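Local coordinates for tartrate dehydrogenase/decarboxylase (Pseudomonas putida, PDB 3FLK), which oxidises (+)-tartrate to oxaloglycolate with NAD, converts meso-tartrate to D-glycerate and oxidatively decarboxylates D-malate to pyruvate, at residues A[51-56]-A[81-86]; A[57-62]-A[95-100]; A[89-94]-A[141-146]. The protein carries 1 engineered substitution. One frame throughout, in Å; residues are numbered along the deposited sequence.

Contact 1 of 3, residues A[51-56]-A[81-86]; sequences YYLQHG and PDKVPD. With NAI (1,4-dihydronicotinamide adenine dinucleotide), chain F.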
loop_
_atom_site.group_PDB
_atom_site.type_symbol
_atom_site.label_atom_id
_atom_site.label_comp_id
_atom_site.label_asym_id
_atom_site.label_seq_id
_atom_site.Cartn_x
_atom_site.Cartn_y
_atom_site.Cartn_z
ATOM N N TYR A 51 -4.367 29.328 11.896
ATOM C CA TYR A 51 -4.965 30.316 11.003
ATOM C C TYR A 51 -6.425 29.969 10.708
ATOM O O TYR A 51 -7.263 30.862 10.582
ATOM C CB TYR A 51 -4.163 30.431 9.701
ATOM C CG TYR A 51 -4.545 31.619 8.839
ATOM C CD1 TYR A 51 -3.932 32.860 9.013
ATOM C CD2 TYR A 51 -5.512 31.499 7.841
ATOM C CE1 TYR A 51 -4.278 33.954 8.222
ATOM C CE2 TYR A 51 -5.867 32.585 7.044
ATOM C CZ TYR A 51 -5.246 33.808 7.241
ATOM O OH TYR A 51 -5.596 34.880 6.453
ATOM N N TYR A 52 -6.720 28.673 10.611
ATOM C CA TYR A 52 -8.084 28.206 10.373
ATOM C C TYR A 52 -9.025 28.512 11.541
ATOM O O TYR A 52 -10.168 28.913 11.331
ATOM C CB TYR A 52 -8.105 26.705 10.057
ATOM C CG TYR A 52 -9.468 26.186 9.643
ATOM C CD1 TYR A 52 -9.852 26.172 8.303
ATOM C CD2 TYR A 52 -10.376 25.715 10.591
ATOM C CE1 TYR A 52 -11.103 25.702 7.917
ATOM C CE2 TYR A 52 -11.628 25.242 10.218
ATOM C CZ TYR A 52 -11.984 25.238 8.880
ATOM O OH TYR A 52 -13.223 24.771 8.505
ATOM N N LEU A 53 -8.546 28.312 12.767
ATOM C CA LEU A 53 -9.366 28.534 13.960
ATOM C C LEU A 53 -9.711 30.014 14.166
ATOM O O LEU A 53 -10.716 30.339 14.803
ATOM C CB LEU A 53 -8.684 27.959 15.207
ATOM C CG LEU A 53 -8.504 26.439 15.302
ATOM C CD1 LEU A 53 -7.676 26.087 16.531
ATOM C CD2 LEU A 53 -9.839 25.693 15.323
ATOM N N GLN A 54 -8.879 30.891 13.610
ATOM C CA GLN A 54 -9.065 32.335 13.706
ATOM C C GLN A 54 -9.905 32.894 12.554
ATOM O O GLN A 54 -10.740 33.779 12.759
ATOM C CB GLN A 54 -7.701 33.036 13.750
ATOM C CG GLN A 54 -7.754 34.531 14.084
ATOM C CD GLN A 54 -6.388 35.205 14.023
ATOM O OE1 GLN A 54 -5.364 34.600 14.348
ATOM N NE2 GLN A 54 -6.373 36.469 13.613
ATOM N N HIS A 55 -9.688 32.373 11.349
ATOM C CA HIS A 55 -10.269 32.965 10.142
ATOM C C HIS A 55 -11.349 32.126 9.456
ATOM O O HIS A 55 -12.070 32.631 8.594
ATOM C CB HIS A 55 -9.162 33.327 9.150
ATOM C CG HIS A 55 -8.139 34.266 9.709
ATOM N ND1 HIS A 55 -8.282 35.636 9.663
ATOM C CD2 HIS A 55 -6.964 34.032 10.337
ATOM C CE1 HIS A 55 -7.235 36.205 10.230
ATOM N NE2 HIS A 55 -6.419 35.254 10.648
ATOM N N GLY A 56 -11.460 30.856 9.833
ATOM C CA GLY A 56 -12.450 29.963 9.231
ATOM C C GLY A 56 -11.998 29.363 7.912
ATOM O O GLY A 56 -12.741 28.613 7.278
ATOM N N PRO A 81 -5.604 17.099 13.522
ATOM C CA PRO A 81 -6.930 16.470 13.595
ATOM C C PRO A 81 -7.693 16.705 14.903
ATOM O O PRO A 81 -8.922 16.588 14.915
ATOM C CB PRO A 81 -6.633 14.977 13.392
ATOM C CG PRO A 81 -5.194 14.815 13.709
ATOM C CD PRO A 81 -4.539 16.100 13.318
ATOM N N ASP A 82 -6.982 17.037 15.980
ATOM C CA ASP A 82 -7.621 17.399 17.254
ATOM C C ASP A 82 -8.522 18.631 17.118
ATOM O O ASP A 82 -9.510 18.764 17.842
ATOM C CB ASP A 82 -6.568 17.637 18.348
ATOM C CG ASP A 82 -7.185 18.009 19.697
ATOM O OD1 ASP A 82 -7.919 17.177 20.275
ATOM O OD2 ASP A 82 -6.930 19.135 20.184
ATOM N N LYS A 83 -8.178 19.521 16.191
ATOM C CA LYS A 83 -8.890 20.788 16.038
ATOM C C LYS A 83 -9.578 20.963 14.684
ATOM O O LYS A 83 -10.616 21.621 14.595
ATOM C CB LYS A 83 -7.946 21.968 16.306
ATOM C CG LYS A 83 -7.498 22.098 17.766
ATOM C CD LYS A 83 -8.615 22.651 18.651
ATOM C CE LYS A 83 -8.319 22.439 20.130
ATOM N NZ LYS A 83 -7.186 23.283 20.615
ATOM N N VAL A 84 -8.986 20.387 13.636
ATOM C CA VAL A 84 -9.490 20.539 12.265
ATOM C C VAL A 84 -9.409 19.195 11.534
ATOM O O VAL A 84 -8.357 18.559 11.540
ATOM C CB VAL A 84 -8.679 21.608 11.469
ATOM C CG1 VAL A 84 -9.222 21.782 10.043
ATOM C CG2 VAL A 84 -8.666 22.949 12.194
ATOM N N PRO A 85 -10.523 18.752 10.914
ATOM C CA PRO A 85 -10.523 17.515 10.124
ATOM C C PRO A 85 -9.410 17.480 9.065
ATOM O O PRO A 85 -9.095 18.511 8.465
ATOM C CB PRO A 85 -11.903 17.529 9.464
ATOM C CG PRO A 85 -12.758 18.277 10.445
ATOM C CD PRO A 85 -11.860 19.376 10.939
ATOM N N ASP A 86 -8.824 16.301 8.856
ATOM C CA ASP A 86 -7.694 16.131 7.932
ATOM C C ASP A 86 -8.032 16.465 6.476
ATOM O O ASP A 86 -7.181 16.971 5.743
ATOM C CB ASP A 86 -7.121 14.710 8.022
ATOM C CG ASP A 86 -6.203 14.512 9.230
ATOM O OD1 ASP A 86 -5.766 15.512 9.846
ATOM O OD2 ASP A 86 -5.920 13.340 9.563
HETATM P PA NAI F . 2.880 11.661 10.013
HETATM O O1A NAI F . 3.871 11.568 8.916
HETATM O O2A NAI F . 2.736 13.039 10.517
HETATM O O5B NAI F . 3.338 10.709 11.215
HETATM C C5B NAI F . 3.378 9.304 11.104
HETATM C C4B NAI F . 4.338 8.724 12.138
HETATM O O4B NAI F . 5.673 8.995 11.756
HETATM C C3B NAI F . 4.131 9.330 13.519
HETATM O O3B NAI F . 4.254 8.306 14.477
HETATM C C2B NAI F . 5.260 10.332 13.650
HETATM O O2B NAI F . 5.703 10.470 14.980
HETATM C C1B NAI F . 6.340 9.772 12.738
HETATM N N9A NAI F . 7.117 10.850 12.105
HETATM C C8A NAI F . 6.717 11.664 11.075
HETATM N N7A NAI F . 7.727 12.516 10.793
HETATM C C5A NAI F . 8.760 12.262 11.619
HETATM C C6A NAI F . 10.020 12.836 11.754
HETATM N N6A NAI F . 10.396 13.833 10.957
HETATM N N1A NAI F . 10.883 12.350 12.717
HETATM C C2A NAI F . 10.503 11.311 13.539
HETATM N N3A NAI F . 9.250 10.746 13.391
HETATM C C4A NAI F . 8.391 11.216 12.453
HETATM O O3 NAI F . 1.492 11.058 9.437
HETATM P PN NAI F . 0.107 10.808 10.227
HETATM O O1N NAI F . 0.350 10.553 11.663
HETATM O O2N NAI F . -0.616 9.771 9.455
HETATM O O5D NAI F . -0.675 12.194 10.048
HETATM C C5D NAI F . -0.530 13.266 10.958
HETATM C C4D NAI F . -1.086 14.551 10.345
HETATM O O4D NAI F . -0.250 14.984 9.288
HETATM C C3D NAI F . -2.478 14.388 9.748
HETATM O O3D NAI F . -3.200 15.560 10.039
HETATM C C2D NAI F . -2.237 14.289 8.252
HETATM O O2D NAI F . -3.323 14.774 7.499
HETATM C C1D NAI F . -0.998 15.159 8.094
HETATM N N1N NAI F . -0.146 14.856 6.927
HETATM C C2N NAI F . 0.236 15.909 6.143
HETATM C C3N NAI F . 1.059 15.710 5.041
HETATM C C7N NAI F . 1.676 16.903 4.368
HETATM O O7N NAI F . 1.486 18.188 4.917
HETATM N N7N NAI F . 2.393 16.727 3.258
HETATM C C4N NAI F . 1.496 14.418 4.745
HETATM C C5N NAI F . 1.108 13.348 5.551
HETATM C C6N NAI F . 0.282 13.579 6.651
#
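V84 lays a methyl over the aromatic face of Y52, and this CH-pi contact is the distinctive element of an otherwise plain apolar junction. V84 CG1 sits 4.3 Å from the centroid of the Y52 ring, and the line between them is only 16° off the ring normal, so the approach is over the face. The second methyl comes closer to one ring atom, with V84 CG2 3.6 Å from Y52 CD2; both methyls lie on the same side of the ring, CG1 over the face and CG2 out beyond its rim at CD2. Y52 carries its CG anti to the backbone N (chi1 -173°), which swings the ring out from helix 49-55 to meet the loop. G56, just past the last helical residue, turns to positive phi, which brings its carbonyl carbon under the opposite face of Y52, G56 C lying 3.7 Å from the ring plane toward the rim, so the ring is sandwiched between loop and helix end.

L53, one residue on, extends the patch toward solvent. L53 CD1 lies across the CB-CG-CD run of K83, 4.1 Å from both K83 CB and K83 CD, where the lysine chain bends at chi2. L53 CD2 reaches V84 CG2 at 4.3 Å, which makes V84 the shared partner of both helix residues.

At the far end of 81-86, D86 OD1 accepts a hydrogen bond from O3D of the nicotinamide ribose of NADH at 2.6 Å, while D86 OD2 is bonded to H223 of the second subunit. No hydrogen bond joins the two segments; their cohesion probably comes from apolar packing (183 Å² buried in all) and the CH-pi contact, whereas the polar chemistry of D86 is directed to the cofactor and the dimer partner.

Contact 2 of 3, residues A[57-62]-A[95-100]; sequences KMMPDD and LKFRRE. With OXL (oxalate ion), chain G; SO4 (sulfate ion), chain L.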
loop_
_atom_site.group_PDB
_atom_site.type_symbol
_atom_site.label_atom_id
_atom_site.label_comp_id
_atom_site.label_asym_id
_atom_site.label_seq_id
_atom_site.Cartn_x
_atom_site.Cartn_y
_atom_site.Cartn_z
ATOM N N LYS A 57 -10.780 29.704 7.501
ATOM C CA LYS A 57 -10.167 29.161 6.289
ATOM C C LYS A 57 -8.673 28.941 6.506
ATOM O O LYS A 57 -8.052 29.619 7.325
ATOM C CB LYS A 57 -10.417 30.076 5.082
ATOM C CG LYS A 57 -10.057 31.539 5.300
ATOM C CD LYS A 57 -10.668 32.411 4.216
ATOM C CE LYS A 57 -10.718 33.865 4.640
ATOM N NZ LYS A 57 -11.496 34.683 3.671
HETATM N N MSE A 58 -8.105 27.990 5.769
HETATM C CA MSE A 58 -6.702 27.612 5.919
HETATM C C MSE A 58 -5.741 28.709 5.465
HETATM O O MSE A 58 -4.646 28.851 6.012
HETATM C CB MSE A 58 -6.416 26.320 5.149
HETATM C CG MSE A 58 -7.152 25.094 5.673
HETATM SE SE MSE A 58 -6.640 24.582 7.493
HETATM C CE MSE A 58 -4.719 24.428 7.238
HETATM N N MSE A 59 -6.162 29.478 4.463
HETATM C CA MSE A 59 -5.324 30.502 3.840
HETATM C C MSE A 59 -6.163 31.719 3.452
HETATM O O MSE A 59 -7.373 31.590 3.252
HETATM C CB MSE A 59 -4.659 29.942 2.582
HETATM C CG MSE A 59 -3.963 28.616 2.775
HETATM SE SE MSE A 59 -2.911 28.132 1.235
HETATM C CE MSE A 59 -4.336 27.702 -0.027
ATOM N N PRO A 60 -5.523 32.904 3.333
ATOM C CA PRO A 60 -6.234 34.069 2.804
ATOM C C PRO A 60 -6.658 33.857 1.350
ATOM O O PRO A 60 -6.041 33.063 0.634
ATOM C CB PRO A 60 -5.193 35.192 2.899
ATOM C CG PRO A 60 -3.877 34.497 2.935
ATOM C CD PRO A 60 -4.132 33.233 3.691
ATOM N N ASP A 61 -7.701 34.567 0.928
ATOM C CA ASP A 61 -8.252 34.430 -0.423
ATOM C C ASP A 61 -7.235 34.721 -1.530
ATOM O O ASP A 61 -7.327 34.156 -2.620
ATOM C CB ASP A 61 -9.484 35.331 -0.593
ATOM C CG ASP A 61 -10.699 34.834 0.185
ATOM O OD1 ASP A 61 -10.591 33.833 0.927
ATOM O OD2 ASP A 61 -11.776 35.454 0.049
ATOM N N ASP A 62 -6.269 35.593 -1.245
ATOM C CA ASP A 62 -5.279 36.003 -2.243
ATOM C C ASP A 62 -3.930 35.276 -2.118
ATOM O O ASP A 62 -2.891 35.811 -2.514
ATOM C CB ASP A 62 -5.083 37.526 -2.206
ATOM C CG ASP A 62 -4.449 38.014 -0.909
ATOM O OD1 ASP A 62 -4.550 37.315 0.127
ATOM O OD2 ASP A 62 -3.846 39.109 -0.929
ATOM N N LEU A 95 -3.025 20.777 -1.082
ATOM C CA LEU A 95 -3.619 20.288 -2.326
ATOM C C LEU A 95 -3.963 21.420 -3.298
ATOM O O LEU A 95 -3.906 21.230 -4.513
ATOM C CB LEU A 95 -4.819 19.377 -2.045
ATOM C CG LEU A 95 -4.575 17.856 -2.071
ATOM C CD1 LEU A 95 -3.215 17.425 -1.525
ATOM C CD2 LEU A 95 -5.682 17.106 -1.356
ATOM N N LYS A 96 -4.292 22.595 -2.760
ATOM C CA LYS A 96 -4.462 23.797 -3.581
ATOM C C LYS A 96 -3.143 24.253 -4.213
ATOM O O LYS A 96 -3.122 24.637 -5.384
ATOM C CB LYS A 96 -5.104 24.935 -2.780
ATOM C CG LYS A 96 -6.607 24.779 -2.583
ATOM C CD LYS A 96 -7.227 26.017 -1.943
ATOM C CE LYS A 96 -8.738 25.875 -1.842
ATOM N NZ LYS A 96 -9.368 27.007 -1.108
ATOM N N PHE A 97 -2.054 24.212 -3.443
ATOM C CA PHE A 97 -0.715 24.487 -3.973
ATOM C C PHE A 97 -0.391 23.548 -5.135
ATOM O O PHE A 97 0.004 23.993 -6.210
ATOM C CB PHE A 97 0.377 24.312 -2.904
ATOM C CG PHE A 97 0.327 25.312 -1.775
ATOM C CD1 PHE A 97 -0.217 26.579 -1.949
ATOM C CD2 PHE A 97 0.873 24.988 -0.536
ATOM C CE1 PHE A 97 -0.240 27.495 -0.899
ATOM C CE2 PHE A 97 0.858 25.897 0.518
ATOM C CZ PHE A 97 0.303 27.154 0.336
ATOM N N ARG A 98 -0.557 22.248 -4.901
ATOM C CA ARG A 98 -0.201 21.224 -5.881
ATOM C C ARG A 98 -0.993 21.351 -7.180
ATOM O O ARG A 98 -0.435 21.215 -8.268
ATOM C CB ARG A 98 -0.388 19.825 -5.288
ATOM C CG ARG A 98 0.643 19.445 -4.234
ATOM C CD ARG A 98 0.318 18.098 -3.618
ATOM N NE ARG A 98 1.378 17.619 -2.732
ATOM C CZ ARG A 98 1.252 16.589 -1.897
ATOM N NH1 ARG A 98 0.107 15.921 -1.822
ATOM N NH2 ARG A 98 2.273 16.228 -1.127
ATOM N N ARG A 99 -2.287 21.631 -7.057
ATOM C CA ARG A 99 -3.182 21.625 -8.217
ATOM C C ARG A 99 -3.229 22.957 -8.957
ATOM O O ARG A 99 -3.145 22.987 -10.187
ATOM C CB ARG A 99 -4.575 21.126 -7.821
ATOM C CG ARG A 99 -4.517 19.685 -7.341
ATOM C CD ARG A 99 -5.855 19.083 -6.967
ATOM N NE ARG A 99 -5.662 17.671 -6.642
ATOM C CZ ARG A 99 -6.593 16.725 -6.721
ATOM N NH1 ARG A 99 -7.828 17.013 -7.111
ATOM N NH2 ARG A 99 -6.277 15.477 -6.409
ATOM N N GLU A 100 -3.331 24.055 -8.213
ATOM C CA GLU A 100 -3.406 25.377 -8.838
ATOM C C GLU A 100 -2.072 25.889 -9.385
ATOM O O GLU A 100 -2.056 26.712 -10.301
ATOM C CB GLU A 100 -4.069 26.395 -7.907
ATOM C CG GLU A 100 -5.579 26.200 -7.827
ATOM C CD GLU A 100 -6.263 27.147 -6.864
ATOM O OE1 GLU A 100 -5.992 28.366 -6.920
ATOM O OE2 GLU A 100 -7.093 26.666 -6.063
HETATM C C1 OXL G . 0.089 12.522 1.892
HETATM C C2 OXL G . 1.232 12.807 1.021
HETATM O O1 OXL G . 0.183 11.586 2.724
HETATM O O2 OXL G . 1.149 13.722 0.172
HETATM O O3 OXL G . -0.955 13.203 1.780
HETATM O O4 OXL G . 2.269 12.114 1.147
HETATM S S SO4 L . -8.494 37.593 2.653
HETATM O O1 SO4 L . -8.827 36.254 3.131
HETATM O O2 SO4 L . -9.727 38.346 2.440
HETATM O O3 SO4 L . -7.672 38.277 3.649
HETATM O O4 SO4 L . -7.755 37.506 1.396
#
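M59 sets CG anti to its carbonyl carbon, runs on extended through chi2 and bends at chi3 (-72°), which brings the selenium against F97 and turns the terminal methyl to K96. M59 SE lies 3.5 Å from F97 CE1 and equally near F97 CZ. Measured from M59 SE to the F97 ring centroid the distance is 4.2 Å, at 49° to the ring normal, an oblique Met-aromatic contact made here by selenomethionine. M59 CE rests 3.9 Å from K96 CD; K96, its chain stretched out beyond CG, runs antiparallel to the selenomethionine alongside it. W63 of helix 63-67 also meets the F97 ring.

The contact ties the loop between helices 49-55 and 63-67 to helix 94-100, which also contributes to the oxalate pocket of this isocitrate/isopropylmalate dehydrogenase fold. There R98 presents its guanidinium edge-on to the bound oxalate: NH1 and NH2 both donate to O2, R98 NH2 at 3.0 Å from oxalate O2 with an N-H...O angle of 151°. R98 NH2 also forms a salt bridge with E281, and NE bonds to N269, which fixes the rotation of the group. A leucine in place of R98 would probably leave oxalate O2 without this pair of donors and E281 without its salt bridge to this residue.

A sulfate, probably from the crystallisation liquor, takes a bond from D61 N to its O1 (3.0 Å) and one from K57 NZ, which also makes a salt bridge to D61 OD1, met from above the carboxylate plane.

Contact 3 of 3, residues A[89-94]-A[141-146]; sequences SLWGSL and YSSLGG. With NAI (1,4-dihydronicotinamide adenine dinucleotide), chain F.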
loop_
_atom_site.group_PDB
_atom_site.type_symbol
_atom_site.label_atom_id
_atom_site.label_comp_id
_atom_site.label_asym_id
_atom_site.label_seq_id
_atom_site.Cartn_x
_atom_site.Cartn_y
_atom_site.Cartn_z
ATOM N N SER A 89 -8.103 20.450 6.269
ATOM C CA SER A 89 -6.771 21.056 6.315
ATOM C C SER A 89 -5.948 20.824 5.047
ATOM O O SER A 89 -5.358 21.765 4.511
ATOM C CB SER A 89 -5.994 20.605 7.560
ATOM O OG SER A 89 -5.814 19.204 7.591
ATOM N N LEU A 90 -5.919 19.583 4.560
ATOM C CA LEU A 90 -5.116 19.248 3.380
ATOM C C LEU A 90 -5.654 19.890 2.100
ATOM O O LEU A 90 -4.894 20.489 1.335
ATOM C CB LEU A 90 -4.986 17.729 3.205
ATOM C CG LEU A 90 -3.846 17.261 2.287
ATOM C CD1 LEU A 90 -2.495 17.409 2.970
ATOM C CD2 LEU A 90 -4.053 15.818 1.841
ATOM N N TRP A 91 -6.965 19.770 1.885
ATOM C CA TRP A 91 -7.614 20.310 0.691
ATOM C C TRP A 91 -7.670 21.833 0.680
ATOM O O TRP A 91 -7.732 22.447 -0.385
ATOM C CB TRP A 91 -9.015 19.714 0.516
ATOM C CG TRP A 91 -8.983 18.321 -0.023
ATOM C CD1 TRP A 91 -8.872 17.165 0.693
ATOM C CD2 TRP A 91 -9.047 17.938 -1.401
ATOM N NE1 TRP A 91 -8.864 16.080 -0.156
ATOM C CE2 TRP A 91 -8.975 16.528 -1.446
ATOM C CE3 TRP A 91 -9.158 18.648 -2.602
ATOM C CZ2 TRP A 91 -9.005 15.815 -2.647
ATOM C CZ3 TRP A 91 -9.192 17.938 -3.795
ATOM C CH2 TRP A 91 -9.117 16.537 -3.808
ATOM N N GLY A 92 -7.631 22.438 1.864
ATOM C CA GLY A 92 -7.654 23.889 1.987
ATOM C C GLY A 92 -6.294 24.553 1.876
ATOM O O GLY A 92 -6.204 25.783 1.872
ATOM N N SER A 93 -5.233 23.749 1.785
ATOM C CA SER A 93 -3.875 24.288 1.737
ATOM C C SER A 93 -2.964 23.600 0.711
ATOM O O SER A 93 -2.846 24.071 -0.422
ATOM C CB SER A 93 -3.243 24.284 3.138
ATOM O OG SER A 93 -3.145 22.968 3.653
ATOM N N LEU A 94 -2.328 22.496 1.106
ATOM C CA LEU A 94 -1.306 21.842 0.279
ATOM C C LEU A 94 -1.829 21.358 -1.075
ATOM O O LEU A 94 -1.155 21.517 -2.094
ATOM C CB LEU A 94 -0.634 20.690 1.042
ATOM C CG LEU A 94 0.402 19.819 0.313
ATOM C CD1 LEU A 94 1.606 20.617 -0.198
ATOM C CD2 LEU A 94 0.855 18.698 1.217
ATOM N N TYR A 141 -7.213 10.785 -5.413
ATOM C CA TYR A 141 -7.433 11.855 -4.450
ATOM C C TYR A 141 -8.404 12.871 -5.016
ATOM O O TYR A 141 -8.091 13.620 -5.944
ATOM C CB TYR A 141 -6.118 12.486 -3.992
ATOM C CG TYR A 141 -5.317 11.583 -3.076
ATOM C CD1 TYR A 141 -5.893 10.444 -2.505
ATOM C CD2 TYR A 141 -3.997 11.882 -2.751
ATOM C CE1 TYR A 141 -5.167 9.616 -1.655
ATOM C CE2 TYR A 141 -3.262 11.060 -1.901
ATOM C CZ TYR A 141 -3.850 9.932 -1.360
ATOM O OH TYR A 141 -3.127 9.121 -0.516
ATOM N N SER A 142 -9.599 12.871 -4.441
ATOM C CA SER A 142 -10.736 13.539 -5.040
ATOM C C SER A 142 -11.690 14.072 -3.983
ATOM O O SER A 142 -11.803 13.515 -2.888
ATOM C CB SER A 142 -11.464 12.553 -5.956
ATOM O OG SER A 142 -12.716 13.058 -6.377
ATOM N N SER A 143 -12.361 15.166 -4.323
ATOM C CA SER A 143 -13.456 15.692 -3.521
ATOM C C SER A 143 -14.746 15.672 -4.348
ATOM O O SER A 143 -15.700 16.402 -4.064
ATOM C CB SER A 143 -13.126 17.103 -3.032
ATOM O OG SER A 143 -12.874 17.967 -4.126
ATOM N N LEU A 144 -14.763 14.819 -5.371
ATOM C CA LEU A 144 -15.917 14.673 -6.253
ATOM C C LEU A 144 -16.790 13.514 -5.807
ATOM O O LEU A 144 -16.297 12.413 -5.540
ATOM C CB LEU A 144 -15.473 14.442 -7.700
ATOM C CG LEU A 144 -14.350 15.311 -8.269
ATOM C CD1 LEU A 144 -13.747 14.628 -9.473
ATOM C CD2 LEU A 144 -14.835 16.701 -8.626
ATOM N N GLY A 145 -18.091 13.774 -5.735
ATOM C CA GLY A 145 -19.067 12.782 -5.310
ATOM C C GLY A 145 -19.969 13.364 -4.245
ATOM O O GLY A 145 -20.371 14.527 -4.332
ATOM N N GLY A 146 -20.276 12.556 -3.236
ATOM C CA GLY A 146 -21.115 12.999 -2.130
ATOM C C GLY A 146 -21.900 11.882 -1.475
ATOM O O GLY A 146 -21.603 10.700 -1.663
HETATM P PA NAI F . 2.880 11.661 10.013
HETATM O O1A NAI F . 3.871 11.568 8.916
HETATM O O2A NAI F . 2.736 13.039 10.517
HETATM O O5B NAI F . 3.338 10.709 11.215
HETATM C C5B NAI F . 3.378 9.304 11.104
HETATM C C4B NAI F . 4.338 8.724 12.138
HETATM O O4B NAI F . 5.673 8.995 11.756
HETATM C C3B NAI F . 4.131 9.330 13.519
HETATM O O3B NAI F . 4.254 8.306 14.477
HETATM C C2B NAI F . 5.260 10.332 13.650
HETATM O O2B NAI F . 5.703 10.470 14.980
HETATM C C1B NAI F . 6.340 9.772 12.738
HETATM N N9A NAI F . 7.117 10.850 12.105
HETATM C C8A NAI F . 6.717 11.664 11.075
HETATM N N7A NAI F . 7.727 12.516 10.793
HETATM C C5A NAI F . 8.760 12.262 11.619
HETATM C C6A NAI F . 10.020 12.836 11.754
HETATM N N6A NAI F . 10.396 13.833 10.957
HETATM N N1A NAI F . 10.883 12.350 12.717
HETATM C C2A NAI F . 10.503 11.311 13.539
HETATM N N3A NAI F . 9.250 10.746 13.391
HETATM C C4A NAI F . 8.391 11.216 12.453
HETATM O O3 NAI F . 1.492 11.058 9.437
HETATM P PN NAI F . 0.107 10.808 10.227
HETATM O O1N NAI F . 0.350 10.553 11.663
HETATM O O2N NAI F . -0.616 9.771 9.455
HETATM O O5D NAI F . -0.675 12.194 10.048
HETATM C C5D NAI F . -0.530 13.266 10.958
HETATM C C4D NAI F . -1.086 14.551 10.345
HETATM O O4D NAI F . -0.250 14.984 9.288
HETATM C C3D NAI F . -2.478 14.388 9.748
HETATM O O3D NAI F . -3.200 15.560 10.039
HETATM C C2D NAI F . -2.237 14.289 8.252
HETATM O O2D NAI F . -3.323 14.774 7.499
HETATM C C1D NAI F . -0.998 15.159 8.094
HETATM N N1N NAI F . -0.146 14.856 6.927
HETATM C C2N NAI F . 0.236 15.909 6.143
HETATM C C3N NAI F . 1.059 15.710 5.041
HETATM C C7N NAI F . 1.676 16.903 4.368
HETATM O O7N NAI F . 1.486 18.188 4.917
HETATM N N7N NAI F . 2.393 16.727 3.258
HETATM C C4N NAI F . 1.496 14.418 4.745
HETATM C C5N NAI F . 1.108 13.348 5.551
HETATM C C6N NAI F . 0.282 13.579 6.651
#
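W91 carries this contact, its indole reaching from helix 86-91 to the chain at 141-143. From CB the side chain leaves toward the other segment, with CG anti to the carbonyl carbon (chi1 -77°), and the ring stands nearly perpendicular to the CA-CB-CG plane (chi2 87°). The pyrrole side of the indole faces another protein chain: NE1 makes weak hydrogen bonds to the carbonyl oxygens of N194 and G195 of the second subunit. The benzo ring does the touching within the chain. W91 CE3 comes within 4.1 Å of S143 OG, and W91 CZ3 closes to 3.7 Å of that hydroxyl oxygen, which lies over the face that S143 CB also covers. W91 CZ2 is met obliquely by S142 C at 3.5 Å. At the tip, W91 CH2 is 3.6 Å from S143 N, and Y141 O sits near the ring plane at the edge, 3.8 Å from W91 CH2.

The S143 side chain supplies the lid. S143 CB stands 4.1 Å from the centroid of the W91 six-membered ring, 9° off the normal, a CH-pi contact over the face. No hydrogen bond crosses between the segments, and several polar groups have other partners: Y141 O accepts from R99 NH2, and S142 OG, hydrogen-bonded to E160 O, also accepts from L144 N at 2.9 Å in an ST turn, which is consistent with holding the turn that leads into strand 145-148.

Just beyond helix 86-91, S93 OG donates back to S89 O, and L94 next along touches the nicotinamide amide of NADH. The contact borders the active-site cleft between subunits, consistent with Y141 OH bonding D249, by similarity a manganese ligand, and, weakly, K192 of the second subunit, as in the isocitrate/isopropylmalate dehydrogenase family.

Overall arrangement
From the N terminus, helix 49-55 comes first, and contact 1 closes the loop that runs through helix 63-67 and strand 72-77 to 81-86. Contact 2 opens directly after it, at 57-62, before contact 1 has closed, and reaches 95-100; the two therefore cross. Contact 3 starts at 89-94, so it crosses contact 2 and follows contact 1 in series; it ties helix 86-91 to the turn before strand 145-148. Their centres lie 11 to 15 Å apart. Helices 86-91 and 94-100, consecutive in the chain, join contacts 2 and 3, and M59 CE packs on the carbonyl of G92. Contacts 1 and 3 both touch NADH, while contact 2 holds one of the oxalate-binding arginines.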